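Local structure of haloacid dehalogenase domain protein hydrolase (Planctomyces limnophilus, 4OVY) at residues T40-G45 against D236-M241; F158-A163 against A214-G219. The protein is a putative phosphatase of the haloacid dehalogenase superfamily that binds calcium and probably acts as a metal-dependent hydrolase. All blocks are in the same frame, centred on the assembly; numbering follows the deposited sequence.

Interaction 1 (T40-G45 against D236-M241); sequences TFDNDG and DGDYEM. With CA (calcium ion), chain J; EDO (1,2-ethanediol), chain H.
Asp42 and Asp238 meet at the metal site of the haloacid dehalogenase fold, where the DxD motif leaves the end of strand 38-41 and faces the turn that leads into helix 239-246. The calcium ion is bound by Asp42 OD2 at 2.3 Å and by the backbone carbonyl of Asp44, with O at 2.5 Å, a pairing familiar from the first motif of HAD phosphatases. Asn234 OD1 and two waters add further ligands. Asp42 holds its carboxylate out toward the ion, across that of Asp238, because chi1 of -163° swings CG away from the backbone N. The two side chains cross at about a right angle and their carboxylate planes stand 75° apart. Both oxygens of Asp238 lie close to the metal-bound oxygen, and Asp42 OD2 is 3.1 Å from Asp238 OD2. These are acceptors facing acceptors, so the pair is held by the cations and donors around it. Lys216 forms salt bridges to Asp42 OD1 and Asp238 OD1, while the backbone N of Asn234 donates to Asp238 OD2. A water lying 2.8 Å from the calcium ion makes a weak bond to Asp238 OD2. Deeper in the fold, Met241, present as selenomethionine, runs antiparallel past Thr40 and brings SE to 3.5 Å from Thr40 OG1. A bend at its last torsion (chi3 70°) carries CE to 4.1 Å from the backbone N of Asp42, so the methyl packs beneath the metal-binding loop. The hydroxyl of Thr40 is buried there without a hydrogen-bond partner in the model. Two neighbouring carboxylates can thus be brought together because calcium and the lysine probably offset their mutual repulsion; in this chain Asp238 remains in the second shell, although it has been seen as a calcium ligand in this protein.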
loop_
_atom_site.group_PDB
_atom_site.type_symbol
_atom_site.label_atom_id
_atom_site.label_comp_id
_atom_site.label_asym_id
_atom_site.label_seq_id
_atom_site.Cartn_x
_atom_site.Cartn_y
_atom_site.Cartn_z
ATOM N N THR A 40 6.819 7.000 9.625
ATOM C CA THR A 40 5.452 6.591 9.931
ATOM C C THR A 40 4.931 7.276 11.191
ATOM O O THR A 40 5.630 7.367 12.205
ATOM C CB THR A 40 5.330 5.062 10.091
ATOM O OG1 THR A 40 6.272 4.591 11.065
ATOM C CG2 THR A 40 5.557 4.367 8.774
ATOM N N PHE A 41 3.694 7.750 11.104
ATOM C CA PHE A 41 3.002 8.412 12.202
ATOM C C PHE A 41 1.705 7.680 12.513
ATOM O O PHE A 41 0.936 7.361 11.610
ATOM C CB PHE A 41 2.610 9.840 11.804
ATOM C CG PHE A 41 3.777 10.757 11.573
ATOM C CD1 PHE A 41 4.426 10.785 10.347
ATOM C CD2 PHE A 41 4.209 11.613 12.574
ATOM C CE1 PHE A 41 5.502 11.633 10.135
ATOM C CE2 PHE A 41 5.288 12.462 12.366
ATOM C CZ PHE A 41 5.927 12.473 11.144
ATOM N N ASP A 42 1.430 7.458 13.792
ATOM C CA ASP A 42 0.056 7.204 14.203
ATOM C C ASP A 42 -0.752 8.488 13.961
ATOM O O ASP A 42 -0.172 9.576 13.811
ATOM C CB ASP A 42 0.006 6.804 15.674
ATOM C CG ASP A 42 -1.300 6.137 16.066
ATOM O OD1 ASP A 42 -2.161 5.848 15.213
ATOM O OD2 ASP A 42 -1.462 5.889 17.263
ATOM N N ASN A 43 -2.076 8.365 13.916
ATOM C CA ASN A 43 -2.954 9.525 13.759
ATOM C C ASN A 43 -3.561 9.968 15.097
ATOM O O ASN A 43 -3.154 10.981 15.664
ATOM C CB ASN A 43 -4.057 9.231 12.729
ATOM C CG ASN A 43 -4.901 10.459 12.404
ATOM O OD1 ASN A 43 -4.405 11.590 12.388
ATOM N ND2 ASN A 43 -6.183 10.241 12.143
ATOM N N ASP A 44 -4.517 9.193 15.607
ATOM C CA ASP A 44 -5.194 9.520 16.871
ATOM C C ASP A 44 -4.168 9.728 17.987
ATOM O O ASP A 44 -3.388 8.838 18.267
ATOM C CB ASP A 44 -6.140 8.389 17.288
ATOM C CG ASP A 44 -7.275 8.157 16.304
ATOM O OD1 ASP A 44 -7.710 9.101 15.607
ATOM O OD2 ASP A 44 -7.749 7.008 16.243
ATOM N N GLY A 45 -4.164 10.905 18.604
ATOM C CA GLY A 45 -3.289 11.189 19.738
ATOM C C GLY A 45 -1.860 11.546 19.369
ATOM O O GLY A 45 -1.064 11.892 20.243
ATOM N N ASP A 236 0.496 2.761 23.830
ATOM C CA ASP A 236 1.047 1.415 23.871
ATOM C C ASP A 236 0.744 0.609 22.608
ATOM O O ASP A 236 1.480 -0.309 22.283
ATOM C CB ASP A 236 0.571 0.681 25.123
ATOM C CG ASP A 236 1.254 1.178 26.386
ATOM O OD1 ASP A 236 2.111 2.106 26.318
ATOM O OD2 ASP A 236 0.933 0.636 27.468
ATOM N N GLY A 237 -0.327 0.963 21.896
ATOM C CA GLY A 237 -0.603 0.394 20.578
ATOM C C GLY A 237 0.455 0.678 19.515
ATOM O O GLY A 237 0.470 0.022 18.478
ATOM N N ASP A 238 1.340 1.644 19.781
ATOM C CA ASP A 238 2.455 1.988 18.896
ATOM C C ASP A 238 3.780 1.306 19.253
ATOM O O ASP A 238 4.786 1.516 18.565
ATOM C CB ASP A 238 2.667 3.510 18.917
ATOM C CG ASP A 238 1.492 4.262 18.346
ATOM O OD1 ASP A 238 1.072 3.910 17.226
ATOM O OD2 ASP A 238 0.995 5.198 19.008
ATOM N N TYR A 239 3.781 0.481 20.299
ATOM C CA TYR A 239 5.018 -0.114 20.824
ATOM C C TYR A 239 5.775 -0.898 19.756
ATOM O O TYR A 239 6.960 -0.680 19.559
ATOM C CB TYR A 239 4.723 -1.030 22.025
ATOM C CG TYR A 239 5.942 -1.430 22.843
ATOM C CD1 TYR A 239 6.871 -2.341 22.349
ATOM C CD2 TYR A 239 6.146 -0.926 24.124
ATOM C CE1 TYR A 239 7.979 -2.719 23.091
ATOM C CE2 TYR A 239 7.250 -1.305 24.879
ATOM C CZ TYR A 239 8.165 -2.198 24.351
ATOM O OH TYR A 239 9.271 -2.589 25.076
ATOM N N GLU A 240 5.090 -1.816 19.075
ATOM C CA GLU A 240 5.738 -2.639 18.060
ATOM C C GLU A 240 6.223 -1.825 16.856
ATOM O O GLU A 240 7.295 -2.097 16.328
ATOM C CB GLU A 240 4.834 -3.792 17.616
ATOM C CG GLU A 240 4.627 -4.861 18.692
ATOM C CD GLU A 240 3.392 -4.650 19.554
ATOM O OE1 GLU A 240 2.859 -3.510 19.625
ATOM O OE2 GLU A 240 2.957 -5.649 20.176
HETATM N N MSE A 241 5.455 -0.819 16.436
HETATM C CA MSE A 241 5.902 0.056 15.346
HETATM C C MSE A 241 7.215 0.736 15.714
HETATM O O MSE A 241 8.156 0.735 14.926
HETATM C CB MSE A 241 4.836 1.084 14.969
HETATM C CG MSE A 241 5.392 2.081 13.953
HETATM SE SE MSE A 241 4.040 3.414 13.435
HETATM C CE MSE A 241 3.933 4.439 15.120
HETATM CA CA CA J . -2.626 6.653 19.108
HETATM C C1 EDO H . -7.917 4.000 16.934
HETATM O O1 EDO H . -6.708 4.776 16.962
HETATM C C2 EDO H . -7.740 2.720 17.743
HETATM O O2 EDO H . -6.450 2.150 17.484
HETATM O O HOH W 1 -1.717 3.990 18.975
HETATM O O HOH W 2 -4.259 6.146 20.307
#

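Interaction 2 (F158-A163 against A214-G219); sequences FIVSGA and AGKPVG
Lys216 of helix 215-223 reaches along Val160 of strand 156-161. CB starts against a methyl, 4.0 Å from Val160 CG1. CG and CD continue along the same methyl, the lysine and the valine passing each other in opposite directions. Beyond CG the chain is fully extended, which carries CE off the methyl and over the strand backbone, 3.5 Å from Val160 O and 4.1 Å from Gly162 N. At the tip, NZ donates to Val160 O at 2.9 Å; the C=O...N angle is 138° and the nitrogen is tilted 24° from the carbonyl plane. A water 3.0 Å from NZ accepts from it and from Gly162 N, linking the lysine to the corner at Gly162. That corner is shaped by an ST turn, in which Ser161 OG accepts from Ala163 N at 2.9 Å. The amino group also forms salt bridges with Asp238 and Asp42. Shortening Lys216 to an alanine is likely to leave Val160 O and the carboxylates of Asp42 and Asp238 without their shared donor and open a gap along the valine methyl. The placing of Lys216 and of Ser161 is consistent with motif III and motif II, respectively, of HAD hydrolases. The aliphatic stem is thus spent on packing, while a carbonyl, a water and two carboxylates surround the amino group, more acceptors than its three N-H bonds can serve one apiece.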
loop_
_atom_site.group_PDB
_atom_site.type_symbol
_atom_site.label_atom_id
_atom_site.label_comp_id
_atom_site.label_asym_id
_atom_site.label_seq_id
_atom_site.Cartn_x
_atom_site.Cartn_y
_atom_site.Cartn_z
ATOM N N PHE A 158 4.078 8.672 6.015
ATOM C CA PHE A 158 2.932 7.763 6.028
ATOM C C PHE A 158 2.171 7.850 7.356
ATOM O O PHE A 158 2.763 8.060 8.425
ATOM C CB PHE A 158 3.393 6.309 5.891
ATOM C CG PHE A 158 3.802 5.906 4.510
ATOM C CD1 PHE A 158 5.036 6.294 3.995
ATOM C CD2 PHE A 158 2.990 5.073 3.744
ATOM C CE1 PHE A 158 5.430 5.891 2.731
ATOM C CE2 PHE A 158 3.382 4.673 2.483
ATOM C CZ PHE A 158 4.601 5.082 1.975
ATOM N N ILE A 159 0.861 7.649 7.288
ATOM C CA ILE A 159 0.074 7.355 8.483
ATOM C C ILE A 159 -0.044 5.839 8.642
ATOM O O ILE A 159 -0.284 5.121 7.668
ATOM C CB ILE A 159 -1.327 7.987 8.411
ATOM C CG1 ILE A 159 -1.223 9.498 8.613
ATOM C CG2 ILE A 159 -2.257 7.396 9.464
ATOM C CD1 ILE A 159 -2.500 10.233 8.270
ATOM N N VAL A 160 0.128 5.374 9.877
ATOM C CA VAL A 160 -0.043 3.974 10.244
ATOM C C VAL A 160 -0.909 3.956 11.509
ATOM O O VAL A 160 -0.413 4.113 12.619
ATOM C CB VAL A 160 1.305 3.261 10.459
ATOM C CG1 VAL A 160 1.098 1.777 10.743
ATOM C CG2 VAL A 160 2.197 3.423 9.232
ATOM N N SER A 161 -2.214 3.771 11.317
ATOM C CA SER A 161 -3.209 3.962 12.378
ATOM C C SER A 161 -4.086 2.728 12.548
ATOM O O SER A 161 -4.291 1.967 11.611
ATOM C CB SER A 161 -4.079 5.178 12.052
ATOM O OG SER A 161 -5.230 5.256 12.878
ATOM N N GLY A 162 -4.599 2.537 13.759
ATOM C CA GLY A 162 -5.591 1.495 14.018
ATOM C C GLY A 162 -6.971 1.858 13.504
ATOM O O GLY A 162 -7.825 0.985 13.346
ATOM N N ALA A 163 -7.196 3.147 13.250
ATOM C CA ALA A 163 -8.472 3.616 12.737
ATOM C C ALA A 163 -8.667 3.145 11.301
ATOM O O ALA A 163 -7.730 2.674 10.644
ATOM C CB ALA A 163 -8.562 5.139 12.817
ATOM N N ALA A 214 0.902 -5.305 17.312
ATOM C CA ALA A 214 1.828 -6.043 16.453
ATOM C C ALA A 214 1.371 -6.091 14.993
ATOM O O ALA A 214 2.130 -6.524 14.126
ATOM C CB ALA A 214 2.067 -7.453 16.993
ATOM N N GLY A 215 0.139 -5.659 14.724
ATOM C CA GLY A 215 -0.320 -5.465 13.367
ATOM C C GLY A 215 0.399 -4.340 12.634
ATOM O O GLY A 215 0.476 -4.372 11.410
ATOM N N LYS A 216 0.924 -3.347 13.353
ATOM C CA LYS A 216 1.509 -2.179 12.668
ATOM C C LYS A 216 2.762 -2.518 11.854
ATOM O O LYS A 216 2.855 -2.122 10.689
ATOM C CB LYS A 216 1.719 -0.990 13.621
ATOM C CG LYS A 216 0.406 -0.371 14.088
ATOM C CD LYS A 216 0.555 1.027 14.677
ATOM C CE LYS A 216 -0.808 1.593 15.058
ATOM N NZ LYS A 216 -0.758 3.050 15.343
ATOM N N PRO A 217 3.712 -3.277 12.429
ATOM C CA PRO A 217 4.850 -3.689 11.597
ATOM C C PRO A 217 4.438 -4.557 10.406
ATOM O O PRO A 217 5.056 -4.491 9.348
ATOM C CB PRO A 217 5.748 -4.453 12.570
ATOM C CG PRO A 217 5.385 -3.933 13.914
ATOM C CD PRO A 217 3.920 -3.598 13.851
ATOM N N VAL A 218 3.385 -5.351 10.569
ATOM C CA VAL A 218 2.870 -6.158 9.470
ATOM C C VAL A 218 2.277 -5.257 8.373
ATOM O O VAL A 218 2.554 -5.445 7.188
ATOM C CB VAL A 218 1.820 -7.176 9.960
ATOM C CG1 VAL A 218 1.154 -7.876 8.792
ATOM C CG2 VAL A 218 2.468 -8.201 10.883
ATOM N N GLY A 219 1.466 -4.282 8.765
ATOM C CA GLY A 219 0.868 -3.371 7.785
ATOM C C GLY A 219 1.945 -2.582 7.052
ATOM O O GLY A 219 1.907 -2.427 5.829
HETATM O O HOH W 3 -3.614 3.400 16.297
#

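The two interactions share one mixed sheet, in which strands 38-41 and 156-161 run parallel side by side, with Phe41 O 2.8 Å from Val160 N in a probable hydrogen bond and Thr40 CG2 packed 3.5 Å from Val160 CG2. Both segments of interaction 2 fall in the sequence between the two segments of interaction 1, and their centres are about 7 Å apart. They converge on one site, where Lys216 NZ of interaction 2 lies 2.8 Å from Asp238 OD1 of interaction 1. The nearest side-chain atom of Lys216 is about 6 Å from the calcium ion, placing it in the second shell, as in other HAD active sites. Met241 also touches both Val160 and Lys216.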